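Local coordinates for ATP phosphoribosyltransferase (PDB 2VD3), which probably catalyses the magnesium-dependent joining of ATP and 5-phosphoribose 1-diphosphate, the first step of histidine biosynthesis, and is captured here with the inhibitor histidine bound, at residues I85-K90 / V184-N189; L96-P101 / R174-I179; R217-N222 / R277-V282. One frame throughout, in Å; residues are numbered along the deposited sequence.

Contacts 1 and 2 share strand 173-188, which runs through both lobes of the core and pairs with strand 94-101 near its start and with strand 84-88 near its end. Their centres lie 26 Å apart, and contact 2 is nested within the loop of chain that contact 1 closes, as expected where the chain leaves one lobe of a two-lobed catalytic core, builds the other and returns. Contact 3 follows later in the sequence, in the separate four-stranded sheet of the C-terminal domain, with its centre 33 Å from that of contact 1 and 45 Å from that of contact 2. Within one chain, the histidine bound at contact 3 therefore lies far from the strands of contact 2.

Contact 1. Residues I85-K90 / V184-N189; sequences ILEDLK and VKLIAN
A classic beta bulge joins strand 84-88 to the end of strand 173-188: L86 and E87 both face L186, and the antiparallel register slips by one residue between the I85-I187 and E87-L186 pairs. L186 O takes L86 N at 2.7 Å in its carbonyl plane and, weakly, E87 N as well. L186 N answers to E87 O at 2.9 Å, and beyond the end of the first strand L89 N reaches V184 O at 2.8 Å. On the face that carries I85, D88, K185 and I187, a salt bridge links K185 NZ to D88 OD2 at 2.9 Å. The lysine chain bends at its second torsion (chi2 -74°) and then runs extended to the acid, approaching OD2 on the lone pair that points away from OD1. That oxygen also binds S183, while OD1 pairs with R93 and accepts K90 N from above the carboxylate plane in an Asx turn, so the group is gripped at both oxygens. Nearby, I85 CG1 lies 3.9 Å from I187 CG2, and helix 73-79 packs against this face through Y73 and I76. Apolar contacts elsewhere are made by L86 CD1 on A188 CB (3.7 Å) and by L89 CD1 on V184 CG1 (3.7 Å), with helix 197-212 packing against both leucines; the same helix supplies R204 and R208 to the carboxylate of E87. Two antiparallel strands, one leading out toward the second lobe and one returning, are consistent with the hinge-linked type II periplasmic-binding-protein fold.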
loop_
_atom_site.group_PDB
_atom_site.type_symbol
_atom_site.label_atom_id
_atom_site.label_comp_id
_atom_site.label_asym_id
_atom_site.label_seq_id
_atom_site.Cartn_x
_atom_site.Cartn_y
_atom_site.Cartn_z
ATOM N N ILE A 85 34.801 -7.504 8.604
ATOM C CA ILE A 85 34.154 -6.249 9.019
ATOM C C ILE A 85 35.139 -5.099 8.812
ATOM O O ILE A 85 36.214 -5.098 9.398
ATOM C CB ILE A 85 33.658 -6.280 10.506
ATOM C CG1 ILE A 85 32.570 -7.341 10.704
ATOM C CG2 ILE A 85 33.130 -4.905 10.943
ATOM C CD1 ILE A 85 32.258 -7.639 12.172
ATOM N N LEU A 86 34.760 -4.127 7.982
ATOM C CA LEU A 86 35.627 -2.988 7.651
ATOM C C LEU A 86 35.445 -1.756 8.540
ATOM O O LEU A 86 36.432 -1.139 8.947
ATOM C CB LEU A 86 35.460 -2.593 6.178
ATOM C CG LEU A 86 35.963 -3.598 5.119
ATOM C CD1 LEU A 86 35.931 -2.964 3.739
ATOM C CD2 LEU A 86 37.374 -4.121 5.454
ATOM N N GLU A 87 34.191 -1.396 8.820
ATOM C CA GLU A 87 33.857 -0.197 9.594
ATOM C C GLU A 87 32.562 -0.392 10.344
ATOM O O GLU A 87 31.653 -1.066 9.857
ATOM C CB GLU A 87 33.655 1.023 8.683
ATOM C CG GLU A 87 34.840 1.447 7.840
ATOM C CD GLU A 87 36.029 1.881 8.669
ATOM O OE1 GLU A 87 37.161 1.633 8.231
ATOM O OE2 GLU A 87 35.839 2.474 9.747
ATOM N N ASP A 88 32.468 0.204 11.525
ATOM C CA ASP A 88 31.176 0.361 12.162
ATOM C C ASP A 88 30.575 1.646 11.615
ATOM O O ASP A 88 31.270 2.655 11.494
ATOM C CB ASP A 88 31.294 0.408 13.678
ATOM C CG ASP A 88 29.956 0.644 14.349
ATOM O OD1 ASP A 88 29.472 1.791 14.298
ATOM O OD2 ASP A 88 29.379 -0.308 14.916
ATOM N N LEU A 89 29.285 1.607 11.279
ATOM C CA LEU A 89 28.645 2.734 10.589
ATOM C C LEU A 89 27.833 3.676 11.477
ATOM O O LEU A 89 27.252 4.647 10.990
ATOM C CB LEU A 89 27.828 2.237 9.394
ATOM C CG LEU A 89 28.667 1.487 8.361
ATOM C CD1 LEU A 89 27.791 0.862 7.292
ATOM C CD2 LEU A 89 29.739 2.382 7.750
ATOM N N LYS A 90 27.804 3.377 12.776
ATOM C CA LYS A 90 27.291 4.273 13.815
ATOM C C LYS A 90 25.808 4.609 13.735
ATOM O O LYS A 90 25.359 5.590 14.317
ATOM C CB LYS A 90 28.144 5.548 13.924
ATOM C CG LYS A 90 29.370 5.370 14.808
ATOM C CD LYS A 90 30.412 6.463 14.598
ATOM C CE LYS A 90 30.035 7.770 15.281
ATOM N NZ LYS A 90 30.760 8.935 14.675
ATOM N N VAL A 184 25.164 -1.292 12.672
ATOM C CA VAL A 184 25.341 -1.503 11.242
ATOM C C VAL A 184 26.822 -1.466 10.849
ATOM O O VAL A 184 27.586 -0.591 11.270
ATOM C CB VAL A 184 24.514 -0.494 10.398
ATOM C CG1 VAL A 184 24.810 -0.686 8.925
ATOM C CG2 VAL A 184 23.033 -0.689 10.652
ATOM N N LYS A 185 27.221 -2.421 10.021
ATOM C CA LYS A 185 28.620 -2.568 9.664
ATOM C C LYS A 185 28.801 -2.474 8.165
ATOM O O LYS A 185 27.879 -2.762 7.418
ATOM C CB LYS A 185 29.137 -3.915 10.168
ATOM C CG LYS A 185 28.883 -4.160 11.633
ATOM C CD LYS A 185 29.806 -3.323 12.501
ATOM C CE LYS A 185 29.568 -3.590 13.982
ATOM N NZ LYS A 185 30.598 -2.931 14.840
ATOM N N LEU A 186 29.983 -2.036 7.736
ATOM C CA LEU A 186 30.434 -2.226 6.354
ATOM C C LEU A 186 31.302 -3.470 6.345
ATOM O O LEU A 186 32.268 -3.567 7.115
ATOM C CB LEU A 186 31.247 -1.025 5.851
ATOM C CG LEU A 186 31.887 -1.176 4.455
ATOM C CD1 LEU A 186 30.857 -1.044 3.339
ATOM C CD2 LEU A 186 33.045 -0.194 4.235
ATOM N N ILE A 187 30.957 -4.426 5.483
ATOM C CA ILE A 187 31.700 -5.694 5.420
ATOM C C ILE A 187 32.291 -5.948 4.050
ATOM O O ILE A 187 31.947 -5.268 3.082
ATOM C CB ILE A 187 30.851 -6.928 5.850
ATOM C CG1 ILE A 187 29.577 -7.049 5.008
ATOM C CG2 ILE A 187 30.558 -6.888 7.344
ATOM C CD1 ILE A 187 28.833 -8.362 5.206
ATOM N N ALA A 188 33.180 -6.938 3.973
ATOM C CA ALA A 188 33.878 -7.217 2.744
ATOM C C ALA A 188 34.199 -8.693 2.569
ATOM O O ALA A 188 34.499 -9.402 3.547
ATOM C CB ALA A 188 35.167 -6.385 2.662
ATOM N N ASN A 189 34.132 -9.134 1.313
ATOM C CA ASN A 189 34.638 -10.421 0.922
ATOM C C ASN A 189 36.167 -10.367 1.011
ATOM O O ASN A 189 36.780 -9.346 0.677
ATOM C CB ASN A 189 34.184 -10.739 -0.503
ATOM C CG ASN A 189 34.651 -12.088 -0.975
ATOM O OD1 ASN A 189 35.726 -12.210 -1.549
ATOM N ND2 ASN A 189 33.854 -13.114 -0.728
#

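Contact 2. Residues L96-P101 / R174-I179. With MG (magnesium ion), chain M.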
loop_
_atom_site.group_PDB
_atom_site.type_symbol
_atom_site.label_atom_id
_atom_site.label_comp_id
_atom_site.label_asym_id
_atom_site.label_seq_id
_atom_site.Cartn_x
_atom_site.Cartn_y
_atom_site.Cartn_z
ATOM N N LEU A 96 19.842 -6.949 21.290
ATOM C CA LEU A 96 19.074 -8.182 21.414
ATOM C C LEU A 96 19.079 -8.566 22.880
ATOM O O LEU A 96 20.094 -9.021 23.398
ATOM C CB LEU A 96 19.653 -9.314 20.561
ATOM C CG LEU A 96 18.796 -10.583 20.604
ATOM C CD1 LEU A 96 17.479 -10.378 19.844
ATOM C CD2 LEU A 96 19.553 -11.776 20.079
ATOM N N VAL A 97 17.949 -8.357 23.547
ATOM C CA VAL A 97 17.833 -8.628 24.983
ATOM C C VAL A 97 17.057 -9.908 25.265
ATOM O O VAL A 97 16.277 -10.366 24.426
ATOM C CB VAL A 97 17.188 -7.441 25.778
ATOM C CG1 VAL A 97 18.056 -6.199 25.696
ATOM C CG2 VAL A 97 15.749 -7.162 25.322
ATOM N N LEU A 98 17.292 -10.486 26.441
ATOM C CA LEU A 98 16.469 -11.577 26.945
ATOM C C LEU A 98 15.481 -10.971 27.924
ATOM O O LEU A 98 15.878 -10.275 28.855
ATOM C CB LEU A 98 17.324 -12.636 27.640
ATOM C CG LEU A 98 16.666 -13.962 28.042
ATOM C CD1 LEU A 98 16.232 -14.780 26.830
ATOM C CD2 LEU A 98 17.621 -14.769 28.899
ATOM N N ALA A 99 14.194 -11.226 27.702
ATOM C CA ALA A 99 13.134 -10.604 28.495
ATOM C C ALA A 99 12.144 -11.626 29.042
ATOM O O ALA A 99 11.927 -12.679 28.437
ATOM C CB ALA A 99 12.413 -9.540 27.677
ATOM N N ALA A 100 11.555 -11.299 30.191
ATOM C CA ALA A 100 10.575 -12.157 30.857
ATOM C C ALA A 100 9.307 -11.370 31.210
ATOM O O ALA A 100 9.387 -10.163 31.443
ATOM C CB ALA A 100 11.184 -12.762 32.110
ATOM N N PRO A 101 8.128 -12.036 31.202
ATOM C CA PRO A 101 6.909 -11.481 31.810
ATOM C C PRO A 101 7.223 -10.824 33.148
ATOM O O PRO A 101 7.745 -11.487 34.038
ATOM C CB PRO A 101 6.041 -12.720 32.020
ATOM C CG PRO A 101 6.409 -13.608 30.874
ATOM C CD PRO A 101 7.864 -13.336 30.556
ATOM N N ARG A 174 10.165 -7.403 31.276
ATOM C CA ARG A 174 11.371 -6.840 31.869
ATOM C C ARG A 174 12.634 -7.486 31.286
ATOM O O ARG A 174 12.712 -8.714 31.170
ATOM C CB ARG A 174 11.318 -7.022 33.385
ATOM C CG ARG A 174 12.569 -6.603 34.135
ATOM C CD ARG A 174 12.493 -6.985 35.613
ATOM N NE ARG A 174 12.494 -8.434 35.827
ATOM C CZ ARG A 174 11.443 -9.142 36.244
ATOM N NH1 ARG A 174 10.284 -8.543 36.499
ATOM N NH2 ARG A 174 11.554 -10.456 36.415
ATOM N N VAL A 175 13.611 -6.653 30.919
ATOM C CA VAL A 175 14.911 -7.122 30.411
ATOM C C VAL A 175 15.656 -7.822 31.536
ATOM O O VAL A 175 15.920 -7.214 32.574
ATOM C CB VAL A 175 15.791 -5.953 29.885
ATOM C CG1 VAL A 175 17.165 -6.449 29.460
ATOM C CG2 VAL A 175 15.116 -5.238 28.730
ATOM N N ILE A 176 15.978 -9.098 31.349
ATOM C CA ILE A 176 16.742 -9.826 32.372
ATOM C C ILE A 176 18.193 -10.095 31.956
ATOM O O ILE A 176 18.996 -10.576 32.753
ATOM C CB ILE A 176 15.994 -11.095 32.925
ATOM C CG1 ILE A 176 15.692 -12.115 31.826
ATOM C CG2 ILE A 176 14.714 -10.689 33.639
ATOM C CD1 ILE A 176 16.579 -13.322 31.864
ATOM N N ASP A 177 18.516 -9.756 30.705
ATOM C CA ASP A 177 19.899 -9.740 30.212
ATOM C C ASP A 177 20.000 -9.151 28.808
ATOM O O ASP A 177 19.013 -9.107 28.065
ATOM C CB ASP A 177 20.521 -11.136 30.227
ATOM C CG ASP A 177 22.032 -11.099 30.370
ATOM O OD1 ASP A 177 22.628 -9.999 30.290
ATOM O OD2 ASP A 177 22.630 -12.177 30.567
ATOM N N THR A 178 21.197 -8.672 28.470
ATOM C CA THR A 178 21.513 -8.269 27.106
ATOM C C THR A 178 22.358 -9.368 26.470
ATOM O O THR A 178 23.406 -9.729 26.987
ATOM C CB THR A 178 22.237 -6.899 27.047
ATOM O OG1 THR A 178 21.402 -5.890 27.631
ATOM C CG2 THR A 178 22.539 -6.505 25.607
ATOM N N ILE A 179 21.879 -9.898 25.348
ATOM C CA ILE A 179 22.572 -10.989 24.648
ATOM C C ILE A 179 23.634 -10.466 23.686
ATOM O O ILE A 179 24.714 -11.023 23.598
ATOM C CB ILE A 179 21.572 -11.893 23.886
ATOM C CG1 ILE A 179 20.416 -12.296 24.812
ATOM C CG2 ILE A 179 22.270 -13.114 23.328
ATOM C CD1 ILE A 179 19.253 -12.953 24.111
HETATM MG MG MG M . 25.005 -10.478 30.401
#
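L98 O receives two N-H groups in the plane of its carbonyl, I176 N at 2.8 Å and D177 N at 3.3 Å, the pattern of a classic beta bulge in which both residues face L98. V97, A99, V175 and T178 point to one face of this antiparallel pair, L98, A100, R174 and D177 to the other. On the first face V97 CB meets V175 CG1 at 3.8 Å, the two valines crossing at about a right angle. At the bulge, I176 has CG1 set between its backbone N and carbonyl carbon (chi1 60°), which brings CG1 beside L98 O and carries CD1 to 3.5 Å from L98 CD2. Trimming I176 to an alanine would probably leave L98 CD2 without its methyl partner and open a gap beside A100 CB. I179 brings CD1 to 4.0 Å from L98 CB, while its N bonds to L96 O. The D177 carboxylate leads away from the partner strand: OD1 binds a magnesium ion at 2.4 Å, and OD2 is held by the hydroxyl of Y129. Strand 157-162 borders strand 94-101 on its other edge through backbone bonds to V97 and A99. Helix 166-170 covers the valines through L168, and helix 123-132 packs I125 and Y129 against I179.

Contact 3. Residues R217-N222 / R277-V282; sequences RLVMLN and RDILVV. With HIS (histidine), chain C.
N222 ND2 is gripped by two acceptors: it donates to the carboxylate OXT of the bound histidine at 2.7 Å and to D278 OD2 at 2.9 Å. N222 and D278 belong to the ferredoxin-like C-terminal domain, in which strands 216-224 and 279-283 are antiparallel neighbours. The amide and carboxylate planes stand 74° apart, and D278 OD2 is met on its anti side, close to the amide plane of N222; T239 of a second subunit binds the same oxygen. N222 OD1 accepts the ligand's amino N at 3.1 Å, so this one amide reads both backbone ends of the inhibitor. Where the chain turns a corner, D278 adopts a left-handed backbone conformation (phi 56°), and its O accepts NE2 of the ligand ring at 3.0 Å. The second subunit completes the pocket with M238, T239, G240, T242 and V258, and its strand pairs with I279, L280 and V281, continuing the sheet across the interface. Inhibitor binding thus bridges two subunits. M220 CB lies 3.7 Å from CE1 of the ligand ring, and L280 CD1 lies 3.8 Å from its CD2. Farther along the same face, M220 SD rests 3.6 Å from V282 CG2.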
loop_
_atom_site.group_PDB
_atom_site.type_symbol
_atom_site.label_atom_id
_atom_site.label_comp_id
_atom_site.label_asym_id
_atom_site.label_seq_id
_atom_site.Cartn_x
_atom_site.Cartn_y
_atom_site.Cartn_z
ATOM N N ARG A 217 30.027 20.201 13.188
ATOM C CA ARG A 217 29.595 21.276 12.300
ATOM C C ARG A 217 30.686 22.336 12.233
ATOM O O ARG A 217 31.546 22.394 13.120
ATOM C CB ARG A 217 28.281 21.900 12.787
ATOM C CG ARG A 217 27.081 20.968 12.902
ATOM C CD ARG A 217 26.653 20.376 11.561
ATOM N NE ARG A 217 25.241 19.987 11.574
ATOM C CZ ARG A 217 24.764 18.828 12.031
ATOM N NH1 ARG A 217 23.454 18.597 12.001
ATOM N NH2 ARG A 217 25.581 17.902 12.516
ATOM N N LEU A 218 30.653 23.161 11.184
ATOM C CA LEU A 218 31.563 24.307 11.058
ATOM C C LEU A 218 30.865 25.591 11.521
ATOM O O LEU A 218 29.938 26.082 10.859
ATOM C CB LEU A 218 32.078 24.455 9.615
ATOM C CG LEU A 218 32.991 25.642 9.270
ATOM C CD1 LEU A 218 34.381 25.455 9.822
ATOM C CD2 LEU A 218 33.051 25.865 7.758
ATOM N N VAL A 219 31.327 26.127 12.652
ATOM C CA VAL A 219 30.718 27.302 13.267
ATOM C C VAL A 219 31.462 28.585 12.887
ATOM O O VAL A 219 32.675 28.673 13.050
ATOM C CB VAL A 219 30.607 27.138 14.806
ATOM C CG1 VAL A 219 30.093 28.418 15.475
ATOM C CG2 VAL A 219 29.695 25.971 15.131
ATOM N N MET A 220 30.714 29.563 12.372
ATOM C CA MET A 220 31.263 30.854 11.939
ATOM C C MET A 220 30.595 32.003 12.691
ATOM O O MET A 220 29.400 31.948 12.985
ATOM C CB MET A 220 31.041 31.074 10.438
ATOM C CG MET A 220 31.605 30.008 9.533
ATOM S SD MET A 220 30.882 30.049 7.883
ATOM C CE MET A 220 31.871 31.283 7.048
ATOM N N LEU A 221 31.373 33.046 12.980
ATOM C CA LEU A 221 30.873 34.218 13.708
ATOM C C LEU A 221 31.646 35.489 13.372
ATOM O O LEU A 221 32.813 35.433 12.980
ATOM C CB LEU A 221 30.903 33.978 15.226
ATOM C CG LEU A 221 32.218 33.614 15.931
ATOM C CD1 LEU A 221 33.156 34.812 16.132
ATOM C CD2 LEU A 221 31.898 33.000 17.270
ATOM N N ASN A 222 30.976 36.626 13.534
ATOM C CA ASN A 222 31.614 37.929 13.446
ATOM C C ASN A 222 31.909 38.461 14.850
ATOM O O ASN A 222 31.016 38.531 15.694
ATOM C CB ASN A 222 30.724 38.908 12.678
ATOM C CG ASN A 222 30.592 38.553 11.208
ATOM O OD1 ASN A 222 31.537 38.072 10.579
ATOM N ND2 ASN A 222 29.413 38.808 10.646
ATOM N N ARG A 277 28.476 37.882 17.214
ATOM C CA ARG A 277 27.194 37.971 16.517
ATOM C C ARG A 277 27.215 37.173 15.216
ATOM O O ARG A 277 28.277 36.709 14.782
ATOM C CB ARG A 277 26.760 39.434 16.302
ATOM C CG ARG A 277 27.812 40.383 15.742
ATOM C CD ARG A 277 27.454 41.824 16.105
ATOM N NE ARG A 277 28.557 42.767 15.893
ATOM C CZ ARG A 277 28.592 43.690 14.931
ATOM N NH1 ARG A 277 29.641 44.504 14.825
ATOM N NH2 ARG A 277 27.579 43.806 14.075
ATOM N N ASP A 278 26.031 37.004 14.623
ATOM C CA ASP A 278 25.845 36.342 13.322
ATOM C C ASP A 278 26.420 34.931 13.301
ATOM O O ASP A 278 27.158 34.551 12.383
ATOM C CB ASP A 278 26.450 37.190 12.197
ATOM C CG ASP A 278 26.202 38.671 12.389
ATOM O OD1 ASP A 278 25.043 39.045 12.649
ATOM O OD2 ASP A 278 27.167 39.454 12.285
ATOM N N ILE A 279 26.076 34.157 14.323
ATOM C CA ILE A 279 26.613 32.813 14.465
ATOM C C ILE A 279 25.965 31.851 13.471
ATOM O O ILE A 279 24.746 31.657 13.471
ATOM C CB ILE A 279 26.490 32.281 15.904
ATOM C CG1 ILE A 279 27.057 33.305 16.899
ATOM C CG2 ILE A 279 27.217 30.943 16.029
ATOM C CD1 ILE A 279 26.677 33.031 18.347
ATOM N N LEU A 280 26.804 31.269 12.623
ATOM C CA LEU A 280 26.356 30.361 11.589
ATOM C C LEU A 280 26.843 28.978 11.918
ATOM O O LEU A 280 27.980 28.790 12.393
ATOM C CB LEU A 280 26.908 30.765 10.217
ATOM C CG LEU A 280 27.032 32.241 9.830
ATOM C CD1 LEU A 280 27.600 32.333 8.438
ATOM C CD2 LEU A 280 25.696 32.991 9.944
ATOM N N VAL A 281 25.971 28.009 11.669
ATOM C CA VAL A 281 26.336 26.614 11.766
ATOM C C VAL A 281 26.183 26.049 10.370
ATOM O O VAL A 281 25.079 26.001 9.841
ATOM C CB VAL A 281 25.465 25.858 12.793
ATOM C CG1 VAL A 281 25.983 24.440 12.981
ATOM C CG2 VAL A 281 25.457 26.594 14.146
ATOM N N VAL A 282 27.312 25.666 9.774
ATOM C CA VAL A 282 27.388 25.205 8.388
ATOM C C VAL A 282 27.658 23.691 8.415
ATOM O O VAL A 282 28.483 23.235 9.208
ATOM C CB VAL A 282 28.545 25.938 7.636
ATOM C CG1 VAL A 282 28.614 25.534 6.174
ATOM C CG2 VAL A 282 28.408 27.440 7.747
HETATM N N HIS C . 31.065 38.204 7.488
HETATM C CA HIS C . 29.924 37.637 6.696
HETATM C C HIS C . 28.598 38.269 7.100
HETATM O O HIS C . 27.589 38.097 6.419
HETATM C CB HIS C . 29.845 36.116 6.867
HETATM C CG HIS C . 29.767 35.670 8.295
HETATM N ND1 HIS C . 30.771 34.948 8.906
HETATM C CD2 HIS C . 28.805 35.844 9.232
HETATM C CE1 HIS C . 30.431 34.699 10.159
HETATM N NE2 HIS C . 29.244 35.236 10.382
HETATM O OXT HIS C . 28.501 38.962 8.122
#